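Local coordinates for antigen 43 (PDB 4KH3), which mediates self-association between Escherichia coli cells through a Velcro-like mechanism, producing the clumping that is linked to biofilm formation, at residues G361-A366 with G380-D385; G398-T403 with G416-N421; L471-S476 with T488-T493; G429-Q434 with G450-S455. All blocks are in the same frame, centred on the assembly; numbering follows the deposited sequence.

Contact 1: residues G361-A366 with G380-D385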
loop_
_atom_site.group_PDB
_atom_site.type_symbol
_atom_site.label_atom_id
_atom_site.label_comp_id
_atom_site.label_asym_id
_atom_site.label_seq_id
_atom_site.Cartn_x
_atom_site.Cartn_y
_atom_site.Cartn_z
ATOM N N GLY A 361 21.095 21.977 -13.780
ATOM C CA GLY A 361 22.492 21.987 -14.175
ATOM C C GLY A 361 23.446 21.844 -12.996
ATOM O O GLY A 361 24.511 22.473 -12.962
ATOM N N GLY A 362 23.055 21.029 -12.020
ATOM C CA GLY A 362 23.878 20.785 -10.849
ATOM C C GLY A 362 23.914 21.924 -9.847
ATOM O O GLY A 362 24.763 21.931 -8.960
ATOM N N GLN A 363 23.000 22.885 -9.982
ATOM C CA GLN A 363 22.916 24.002 -9.046
ATOM C C GLN A 363 21.580 23.999 -8.316
ATOM O O GLN A 363 20.520 24.054 -8.939
ATOM C CB GLN A 363 23.095 25.352 -9.760
ATOM C CG GLN A 363 24.355 25.465 -10.609
ATOM C CD GLN A 363 25.603 25.744 -9.788
ATOM O OE1 GLN A 363 25.673 26.730 -9.049
ATOM N NE2 GLN A 363 26.601 24.873 -9.917
ATOM N N ALA A 364 21.637 23.949 -6.989
ATOM C CA ALA A 364 20.445 24.043 -6.167
ATOM C C ALA A 364 20.382 25.433 -5.567
ATOM O O ALA A 364 21.408 25.994 -5.173
ATOM C CB ALA A 364 20.477 22.995 -5.071
ATOM N N ASP A 365 19.181 25.995 -5.496
ATOM C CA ASP A 365 19.029 27.323 -4.938
ATOM C C ASP A 365 17.780 27.416 -4.084
ATOM O O ASP A 365 16.669 27.179 -4.563
ATOM C CB ASP A 365 18.988 28.395 -6.040
ATOM C CG ASP A 365 18.759 29.803 -5.479
ATOM O OD1 ASP A 365 19.517 30.226 -4.574
ATOM O OD2 ASP A 365 17.805 30.485 -5.922
ATOM N N ALA A 366 17.988 27.757 -2.814
ATOM C CA ALA A 366 16.914 28.080 -1.887
ATOM C C ALA A 366 16.020 26.879 -1.543
ATOM O O ALA A 366 14.833 27.033 -1.270
ATOM C CB ALA A 366 16.100 29.254 -2.408
ATOM N N GLY A 380 30.782 17.579 -7.460
ATOM C CA GLY A 380 30.889 18.569 -8.514
ATOM C C GLY A 380 29.762 19.581 -8.532
ATOM O O GLY A 380 29.812 20.567 -9.272
ATOM N N ASP A 381 28.742 19.358 -7.711
ATOM C CA ASP A 381 27.598 20.269 -7.702
ATOM C C ASP A 381 27.628 21.336 -6.594
ATOM O O ASP A 381 28.503 21.340 -5.733
ATOM C CB ASP A 381 26.287 19.480 -7.709
ATOM C CG ASP A 381 26.091 18.699 -8.999
ATOM O OD1 ASP A 381 26.595 19.162 -10.043
ATOM O OD2 ASP A 381 25.447 17.630 -8.976
ATOM N N THR A 382 26.675 22.254 -6.646
ATOM C CA THR A 382 26.615 23.352 -5.702
ATOM C C THR A 382 25.191 23.561 -5.176
ATOM O O THR A 382 24.238 23.617 -5.944
ATOM C CB THR A 382 27.123 24.654 -6.360
ATOM O OG1 THR A 382 28.533 24.550 -6.587
ATOM C CG2 THR A 382 26.826 25.879 -5.486
ATOM N N ALA A 383 25.054 23.669 -3.860
ATOM C CA ALA A 383 23.777 24.016 -3.258
ATOM C C ALA A 383 23.910 25.357 -2.555
ATOM O O ALA A 383 24.763 25.527 -1.683
ATOM C CB ALA A 383 23.336 22.937 -2.279
ATOM N N THR A 384 23.054 26.301 -2.930
ATOM C CA THR A 384 23.166 27.676 -2.473
ATOM C C THR A 384 21.952 28.090 -1.670
ATOM O O THR A 384 20.823 27.916 -2.115
ATOM C CB THR A 384 23.297 28.639 -3.682
ATOM O OG1 THR A 384 24.459 28.290 -4.439
ATOM C CG2 THR A 384 23.413 30.090 -3.225
ATOM N N ASP A 385 22.195 28.647 -0.487
ATOM C CA ASP A 385 21.133 29.174 0.368
ATOM C C ASP A 385 20.135 28.109 0.824
ATOM O O ASP A 385 18.950 28.403 1.031
ATOM C CB ASP A 385 20.408 30.340 -0.313
ATOM C CG ASP A 385 21.262 31.592 -0.386
ATOM O OD1 ASP A 385 22.053 31.829 0.547
ATOM O OD2 ASP A 385 21.152 32.343 -1.376
HETATM O O HOH W 1 23.598 27.013 -6.766
#

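Contact 2: residues G398-T403 with G416-N421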
loop_
_atom_site.group_PDB
_atom_site.type_symbol
_atom_site.label_atom_id
_atom_site.label_comp_id
_atom_site.label_asym_id
_atom_site.label_seq_id
_atom_site.Cartn_x
_atom_site.Cartn_y
_atom_site.Cartn_z
ATOM N N GLY A 398 30.957 18.197 -3.629
ATOM C CA GLY A 398 30.337 19.453 -4.006
ATOM C C GLY A 398 30.588 20.627 -3.081
ATOM O O GLY A 398 31.501 20.603 -2.250
ATOM N N THR A 399 29.766 21.665 -3.229
ATOM C CA THR A 399 29.986 22.923 -2.531
ATOM C C THR A 399 28.707 23.462 -1.932
ATOM O O THR A 399 27.668 23.484 -2.593
ATOM C CB THR A 399 30.539 24.009 -3.490
ATOM O OG1 THR A 399 31.801 23.592 -4.027
ATOM C CG2 THR A 399 30.698 25.348 -2.769
ATOM N N LEU A 400 28.794 23.910 -0.682
ATOM C CA LEU A 400 27.718 24.644 -0.043
ATOM C C LEU A 400 28.028 26.116 -0.216
ATOM O O LEU A 400 29.168 26.533 -0.025
ATOM C CB LEU A 400 27.646 24.297 1.447
ATOM C CG LEU A 400 27.421 22.816 1.722
ATOM C CD1 LEU A 400 27.550 22.498 3.211
ATOM C CD2 LEU A 400 26.063 22.382 1.167
ATOM N N ALA A 401 27.024 26.907 -0.571
ATOM C CA ALA A 401 27.253 28.313 -0.860
ATOM C C ALA A 401 26.117 29.185 -0.345
ATOM O O ALA A 401 25.053 28.680 0.026
ATOM C CB ALA A 401 27.456 28.513 -2.343
ATOM N N GLY A 402 26.341 30.495 -0.323
ATOM C CA GLY A 402 25.387 31.409 0.287
ATOM C C GLY A 402 25.284 31.130 1.776
ATOM O O GLY A 402 26.284 30.902 2.458
ATOM N N THR A 403 24.065 31.135 2.290
ATOM C CA THR A 403 23.858 30.839 3.698
ATOM C C THR A 403 23.179 29.482 3.852
ATOM O O THR A 403 21.990 29.336 3.568
ATOM C CB THR A 403 23.013 31.929 4.381
ATOM O OG1 THR A 403 23.655 33.202 4.239
ATOM C CG2 THR A 403 22.854 31.620 5.848
ATOM N N GLY A 416 31.896 12.587 1.325
ATOM C CA GLY A 416 33.107 12.909 0.591
ATOM C C GLY A 416 33.711 14.218 1.056
ATOM O O GLY A 416 33.507 14.632 2.194
ATOM N N LYS A 417 34.463 14.869 0.174
ATOM C CA LYS A 417 35.014 16.179 0.471
ATOM C C LYS A 417 34.066 17.255 -0.024
ATOM O O LYS A 417 33.842 17.403 -1.228
ATOM C CB LYS A 417 36.394 16.354 -0.168
ATOM C CG LYS A 417 37.358 15.192 0.071
ATOM C CD LYS A 417 38.718 15.468 -0.575
ATOM C CE LYS A 417 39.481 14.181 -0.886
ATOM N NZ LYS A 417 39.841 13.410 0.336
ATOM N N THR A 418 33.505 18.008 0.911
ATOM C CA THR A 418 32.567 19.073 0.580
ATOM C C THR A 418 33.271 20.387 0.891
ATOM O O THR A 418 34.172 20.421 1.720
ATOM C CB THR A 418 31.258 18.915 1.398
ATOM O OG1 THR A 418 30.657 17.649 1.093
ATOM C CG2 THR A 418 30.265 20.032 1.120
ATOM N N VAL A 419 32.874 21.457 0.216
ATOM C CA VAL A 419 33.539 22.737 0.358
ATOM C C VAL A 419 32.559 23.786 0.857
ATOM O O VAL A 419 31.429 23.858 0.385
ATOM C CB VAL A 419 34.112 23.192 -1.005
ATOM C CG1 VAL A 419 34.592 24.640 -0.954
ATOM C CG2 VAL A 419 35.233 22.253 -1.448
ATOM N N ASN A 420 32.986 24.590 1.820
ATOM C CA ASN A 420 32.225 25.774 2.201
ATOM C C ASN A 420 33.140 26.986 2.381
ATOM O O ASN A 420 34.086 26.958 3.172
ATOM C CB ASN A 420 31.415 25.540 3.476
ATOM C CG ASN A 420 30.778 26.811 3.993
ATOM O OD1 ASN A 420 30.174 27.564 3.233
ATOM N ND2 ASN A 420 30.929 27.072 5.286
ATOM N N ASN A 421 32.853 28.044 1.637
ATOM C CA ASN A 421 33.632 29.270 1.706
ATOM C C ASN A 421 32.720 30.402 2.146
ATOM O O ASN A 421 33.158 31.539 2.326
ATOM C CB ASN A 421 34.283 29.588 0.348
ATOM C CG ASN A 421 35.355 28.566 -0.050
ATOM O OD1 ASN A 421 36.159 28.129 0.773
ATOM N ND2 ASN A 421 35.363 28.181 -1.318
HETATM O O HOH W 2 31.044 28.203 -0.272
HETATM O O HOH W 3 26.914 27.764 2.693
#

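Contact 3: residues L471-S476 with T488-T493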
loop_
_atom_site.group_PDB
_atom_site.type_symbol
_atom_site.label_atom_id
_atom_site.label_comp_id
_atom_site.label_asym_id
_atom_site.label_seq_id
_atom_site.Cartn_x
_atom_site.Cartn_y
_atom_site.Cartn_z
ATOM N N LEU A 471 28.355 23.718 21.354
ATOM C CA LEU A 471 29.015 23.125 20.208
ATOM C C LEU A 471 29.750 21.901 20.694
ATOM O O LEU A 471 30.606 21.993 21.575
ATOM C CB LEU A 471 30.007 24.110 19.587
ATOM C CG LEU A 471 30.875 23.533 18.469
ATOM C CD1 LEU A 471 30.005 23.015 17.334
ATOM C CD2 LEU A 471 31.862 24.567 17.956
ATOM N N THR A 472 29.407 20.745 20.142
ATOM C CA THR A 472 30.058 19.506 20.549
ATOM C C THR A 472 30.852 18.946 19.388
ATOM O O THR A 472 30.328 18.767 18.290
ATOM C CB THR A 472 29.041 18.467 21.048
ATOM O OG1 THR A 472 28.459 18.924 22.276
ATOM C CG2 THR A 472 29.712 17.125 21.282
ATOM N N LEU A 473 32.131 18.692 19.624
ATOM C CA LEU A 473 32.991 18.184 18.576
ATOM C C LEU A 473 33.402 16.771 18.939
ATOM O O LEU A 473 34.323 16.563 19.727
ATOM C CB LEU A 473 34.219 19.072 18.416
ATOM C CG LEU A 473 33.938 20.555 18.206
ATOM C CD1 LEU A 473 35.241 21.325 18.096
ATOM C CD2 LEU A 473 33.103 20.763 16.965
ATOM N N ASN A 474 32.705 15.800 18.366
ATOM C CA ASN A 474 32.950 14.404 18.683
ATOM C C ASN A 474 33.713 13.714 17.556
ATOM O O ASN A 474 33.399 13.915 16.377
ATOM C CB ASN A 474 31.623 13.698 18.977
ATOM C CG ASN A 474 31.799 12.228 19.268
ATOM O OD1 ASN A 474 32.391 11.847 20.278
ATOM N ND2 ASN A 474 31.277 11.387 18.383
ATOM N N ASP A 475 34.729 12.931 17.931
ATOM C CA ASP A 475 35.553 12.169 16.983
ATOM C C ASP A 475 35.926 12.929 15.702
ATOM O O ASP A 475 35.939 12.350 14.617
ATOM C CB ASP A 475 34.856 10.855 16.614
ATOM C CG ASP A 475 34.725 9.908 17.793
ATOM O OD1 ASP A 475 35.519 10.030 18.749
ATOM O OD2 ASP A 475 33.835 9.027 17.763
ATOM N N SER A 476 36.218 14.219 15.827
ATOM C CA SER A 476 36.487 15.053 14.652
ATOM C C SER A 476 37.865 15.711 14.645
ATOM O O SER A 476 38.413 16.058 15.684
ATOM C CB SER A 476 35.417 16.136 14.516
ATOM O OG SER A 476 34.133 15.554 14.375
ATOM N N THR A 488 27.509 30.166 26.243
ATOM C CA THR A 488 27.901 29.035 25.416
ATOM C C THR A 488 28.667 27.962 26.168
ATOM O O THR A 488 29.129 28.166 27.287
ATOM C CB THR A 488 28.785 29.467 24.236
ATOM O OG1 THR A 488 29.995 30.058 24.736
ATOM C CG2 THR A 488 28.054 30.460 23.366
ATOM N N ALA A 489 28.795 26.814 25.516
ATOM C CA ALA A 489 29.572 25.703 26.025
ATOM C C ALA A 489 30.210 25.006 24.831
ATOM O O ALA A 489 29.579 24.829 23.797
ATOM C CB ALA A 489 28.683 24.744 26.801
ATOM N N LEU A 490 31.472 24.637 24.967
ATOM C CA LEU A 490 32.169 23.948 23.903
ATOM C C LEU A 490 32.669 22.635 24.446
ATOM O O LEU A 490 33.422 22.621 25.412
ATOM C CB LEU A 490 33.360 24.775 23.421
ATOM C CG LEU A 490 34.300 24.000 22.486
ATOM C CD1 LEU A 490 33.613 23.672 21.164
ATOM C CD2 LEU A 490 35.601 24.747 22.242
ATOM N N LYS A 491 32.258 21.529 23.834
ATOM C CA LYS A 491 32.693 20.214 24.289
ATOM C C LYS A 491 33.558 19.505 23.255
ATOM O O LYS A 491 33.224 19.458 22.072
ATOM C CB LYS A 491 31.486 19.340 24.639
ATOM C CG LYS A 491 30.611 19.899 25.742
ATOM C CD LYS A 491 29.362 19.054 25.964
ATOM C CE LYS A 491 28.429 19.752 26.949
ATOM N NZ LYS A 491 27.081 19.123 27.026
ATOM N N LEU A 492 34.668 18.944 23.712
ATOM C CA LEU A 492 35.514 18.121 22.864
ATOM C C LEU A 492 35.467 16.684 23.365
ATOM O O LEU A 492 35.996 16.370 24.430
ATOM C CB LEU A 492 36.952 18.645 22.877
ATOM C CG LEU A 492 37.300 19.836 21.970
ATOM C CD1 LEU A 492 36.515 21.101 22.316
ATOM C CD2 LEU A 492 38.797 20.104 22.005
ATOM N N THR A 493 34.818 15.808 22.611
ATOM C CA THR A 493 34.651 14.433 23.058
ATOM C C THR A 493 35.252 13.430 22.083
ATOM O O THR A 493 35.501 13.737 20.918
ATOM C CB THR A 493 33.171 14.094 23.272
ATOM O OG1 THR A 493 32.481 14.152 22.017
ATOM C CG2 THR A 493 32.531 15.080 24.234
#

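Contact 4: residues G429-Q434 with G450-S455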
loop_
_atom_site.group_PDB
_atom_site.type_symbol
_atom_site.label_atom_id
_atom_site.label_comp_id
_atom_site.label_asym_id
_atom_site.label_seq_id
_atom_site.Cartn_x
_atom_site.Cartn_y
_atom_site.Cartn_z
ATOM N N GLY A 429 17.241 25.344 17.689
ATOM C CA GLY A 429 17.259 23.910 17.922
ATOM C C GLY A 429 18.616 23.247 17.728
ATOM O O GLY A 429 19.663 23.876 17.842
ATOM N N ASP A 430 18.594 21.953 17.443
ATOM C CA ASP A 430 19.814 21.173 17.352
ATOM C C ASP A 430 20.184 20.946 15.899
ATOM O O ASP A 430 19.343 21.080 15.012
ATOM C CB ASP A 430 19.612 19.806 18.011
ATOM C CG ASP A 430 19.505 19.884 19.525
ATOM O OD1 ASP A 430 19.716 20.971 20.110
ATOM O OD2 ASP A 430 19.230 18.832 20.134
ATOM N N ALA A 431 21.437 20.578 15.660
ATOM C CA ALA A 431 21.877 20.220 14.323
ATOM C C ALA A 431 22.989 19.182 14.402
ATOM O O ALA A 431 23.733 19.140 15.378
ATOM C CB ALA A 431 22.339 21.458 13.561
ATOM N N LEU A 432 23.090 18.335 13.385
ATOM C CA LEU A 432 24.155 17.340 13.326
ATOM C C LEU A 432 24.886 17.453 12.001
ATOM O O LEU A 432 24.272 17.384 10.942
ATOM C CB LEU A 432 23.600 15.917 13.488
ATOM C CG LEU A 432 24.631 14.785 13.403
ATOM C CD1 LEU A 432 25.662 14.940 14.497
ATOM C CD2 LEU A 432 23.986 13.388 13.483
ATOM N N LEU A 433 26.197 17.649 12.069
ATOM C CA LEU A 433 27.049 17.572 10.896
ATOM C C LEU A 433 27.926 16.371 11.127
ATOM O O LEU A 433 28.608 16.292 12.144
ATOM C CB LEU A 433 27.903 18.825 10.760
ATOM C CG LEU A 433 29.138 18.752 9.864
ATOM C CD1 LEU A 433 28.756 18.524 8.426
ATOM C CD2 LEU A 433 29.939 20.033 9.991
ATOM N N GLN A 434 27.893 15.417 10.207
ATOM C CA GLN A 434 28.587 14.162 10.445
ATOM C C GLN A 434 29.235 13.590 9.196
ATOM O O GLN A 434 28.733 13.761 8.083
ATOM C CB GLN A 434 27.627 13.132 11.028
ATOM C CG GLN A 434 26.488 12.776 10.095
ATOM C CD GLN A 434 25.642 11.636 10.611
ATOM O OE1 GLN A 434 26.049 10.903 11.513
ATOM N NE2 GLN A 434 24.451 11.482 10.041
ATOM N N GLY A 450 20.209 25.586 21.247
ATOM C CA GLY A 450 20.392 24.199 20.870
ATOM C C GLY A 450 21.843 23.764 20.833
ATOM O O GLY A 450 22.748 24.513 21.186
ATOM N N THR A 451 22.065 22.536 20.391
ATOM C CA THR A 451 23.402 21.988 20.318
ATOM C C THR A 451 23.767 21.635 18.884
ATOM O O THR A 451 23.030 20.920 18.208
ATOM C CB THR A 451 23.517 20.729 21.178
ATOM O OG1 THR A 451 23.240 21.066 22.540
ATOM C CG2 THR A 451 24.905 20.121 21.066
ATOM N N LEU A 452 24.900 22.154 18.424
ATOM C CA LEU A 452 25.472 21.723 17.167
ATOM C C LEU A 452 26.477 20.640 17.470
ATOM O O LEU A 452 27.478 20.889 18.124
ATOM C CB LEU A 452 26.161 22.882 16.449
ATOM C CG LEU A 452 27.006 22.522 15.221
ATOM C CD1 LEU A 452 26.205 21.718 14.216
ATOM C CD2 LEU A 452 27.547 23.783 14.570
ATOM N N THR A 453 26.193 19.430 17.013
ATOM C CA THR A 453 27.129 18.329 17.145
ATOM C C THR A 453 27.872 18.145 15.835
ATOM O O THR A 453 27.260 18.045 14.777
ATOM C CB THR A 453 26.415 16.992 17.449
ATOM O OG1 THR A 453 25.651 17.099 18.656
ATOM C CG2 THR A 453 27.439 15.846 17.572
ATOM N N VAL A 454 29.193 18.103 15.910
ATOM C CA VAL A 454 30.003 17.714 14.773
ATOM C C VAL A 454 30.579 16.339 15.090
ATOM O O VAL A 454 31.294 16.178 16.074
ATOM C CB VAL A 454 31.139 18.715 14.534
ATOM C CG1 VAL A 454 32.011 18.267 13.378
ATOM C CG2 VAL A 454 30.570 20.098 14.280
ATOM N N SER A 455 30.255 15.342 14.273
ATOM C CA SER A 455 30.672 13.974 14.569
ATOM C C SER A 455 31.402 13.288 13.417
ATOM O O SER A 455 30.856 13.143 12.323
ATOM C CB SER A 455 29.468 13.129 14.995
ATOM O OG SER A 455 29.823 11.763 15.125
HETATM O O HOH W 4 20.282 26.577 18.675
#

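Contact 1: residues G361-A366 with G380-D385
Strands 363-365 and 382-384 run parallel, their axes 4.6 Å apart and 12° from alignment, and four backbone hydrogen bonds, the first at Gly362 O and the last at Ala366 N, lace them together. Gly362 has positive phi and carries no side chain, which leaves room for the Asp381 carboxylate, whose OD1 lies 3.3 Å from Gly362 CA; OD2 of the same aspartate is bound by Ser343. On one face Gln363 bends at chi2 (-79°), bringing its amide alongside Thr382, with NE2 3.6 Å from Thr382 CB. Its OE1 accepts a hydrogen bond from a water that also donates to Ala364 O and meets Thr384 OG1 at 2.8 Å, joining three polar groups of the two strands. The opposite face is buried, and there Ala364 CB sits 4.0 Å from Ala383 CB, a pair small enough for the interior. At the C-terminal end of the pairing, Asp365 OD1 and Asp385 OD2 come to 4.2 Å; this like-charge approach is probably eased by Thr403 N, which binds Asp385 OD1. Parallel strands of successive coils, paired in register with polar side chains outward and apolar ones inward, are characteristic of the right-handed parallel beta-helix, as in autotransporter passenger domains.

Contact 2: residues G398-T403 with G416-N421
Gly398 O accepts the backbone N-H of Val419 at 2.9 Å, in the carbonyl plane, and so begins the short parallel pairing of two successive coils of the beta-helix. Glycine suits this position, where phi is positive as the chain turns into strand 399-401. Thr399 comes next and runs alongside Val419: its OG1 is 3.8 Å from Val419 CB, while its CG2 rests 3.6 Å from Val419 O. Two beta-branched residues stacked in this way suit extended backbone. Leu400 N then donates to the same Val419 O at 2.8 Å, with the donor nearly on the carbonyl axis. The Leu400 side chain points into the buried interior, where its CG meets Thr418 CG2 at 4.0 Å; Thr418 can be buried because its hydroxyl is bonded to Gly397 O. The axes of strands 399-401 and 417-420 are 21° apart, and past Leu400 direct backbone bonding gives way to a water between Leu400 O and Asn421 N, although its modelled distances are doubtfully short. Asp422 ties the two segments, its OD2 taking Gly402 N and its own N bonding Asn420 OD1, while Gln461 holds Asn420 ND2. Asn420 OD1 also stands 3.6 Å from Leu400 O, two acceptors that make no bond.

Contact 3: residues L471-S476 with T488-T493
Leu471 and Leu490 run alongside each other in the same direction, with Leu471 CD2 3.8 Å from Leu490 CD1. The two isobutyl groups thus repeat one another from coil to coil. Leu473 is turned differently: its chi1 of -53° sets CG beside the backbone N, and its CD1 approaches Leu490 CD1 at 4.2 Å and Leu492 CD1 at 4.4 Å. Leu490 CD1 therefore touches both leucines of strand 471-474. Leu471 and Leu473 are buried in the interior, where large aliphatic side chains are at home, and Leu490 and Leu492 cover them from the more open last strand; Leu471 also packs on Leu452 of the preceding coil.

Such a leucine ladder lines one wall of a right-handed parallel beta-helix, and strand 488-493 is the last of its row within the chain. Backbone bonds tie it to strand 471-474, the two running 7° from parallel, in a run that starts with Leu471 N on Ala489 O.

The other face is polar. Lys491 runs extended and crosses Thr472, laying its CD 3.8 Å from Thr472 OG1, so methylenes of the lysine pass beside the threonine hydroxyl while its end leads away. Asn474 and Thr493 meet at about a right angle. With chi1 at 65°, Thr493 OG1 stands between its own N and carbonyl carbon and comes 2.9 Å from Asn474 OD1, a possible hydrogen bond whose proton has another acceptor nearby. Beyond them the chain turns at Asp475, whose OD1 takes Ser495 N and whose backbone N donates to Thr493 O at 3.2 Å.

Contact 4: residues G429-Q434 with G450-S455
Asp430 OD1 accepts the backbone N-H of Thr451 at 2.8 Å, the donor coming from above the carboxylate plane. Gly429 O is 3.8 Å from Thr451 N, so the carboxylate supplies the acceptor at this rung of the ladder. Just before it, Gly429 O and Gly450 N share a bridging water, and Gly450 CA comes within 3.1 Å of Gly429 O, an approach that suits a residue with no side chain. From here regular parallel pairing takes over, with bonds running from Ala431 N to Thr451 O and on to Ser455 N with Leu433 O. On the buried face small meets large: Ala431 CB lies 3.9 Å from Leu452 CD1, and both pack on Ile426. Further along, Leu433 CD2 faces Val454 CG2 at 4.3 Å. On the more exposed face Leu432 crosses Thr453, and its CD1 rests 3.7 Å from Thr453 CG2, a methyl-to-methyl contact. Gln434 turns its NE2 to Thr413 on the coil before, a polar link appropriate to that side. Aliphatic residues inside and a mainly polar outer face, with Leu432 the apolar member among threonine, serine and glutamine, are characteristic of stacked coils in a right-handed parallel beta-helix.

The contacts follow one another along the chain, with contact 4 closing before contact 3 opens, and they fall into two touching pairs. Contacts 1 and 2 have centres about 10 Å apart and share a row of strands: Thr399 N bonds Asp381 O at 2.8 Å, and Thr384 OG1 packs 3.7 Å from Ala401 CB. Contacts 3 and 4 lie equally close in a second row, where Asn474 N reaches Val454 O at 2.7 Å. Contact 2 approaches contact 4 to about 7 Å between nearest atoms without touching, whereas the centres of contacts 1 and 3 are about 29 Å apart. Together they trace two walls of the beta-helix toward its C-terminal end.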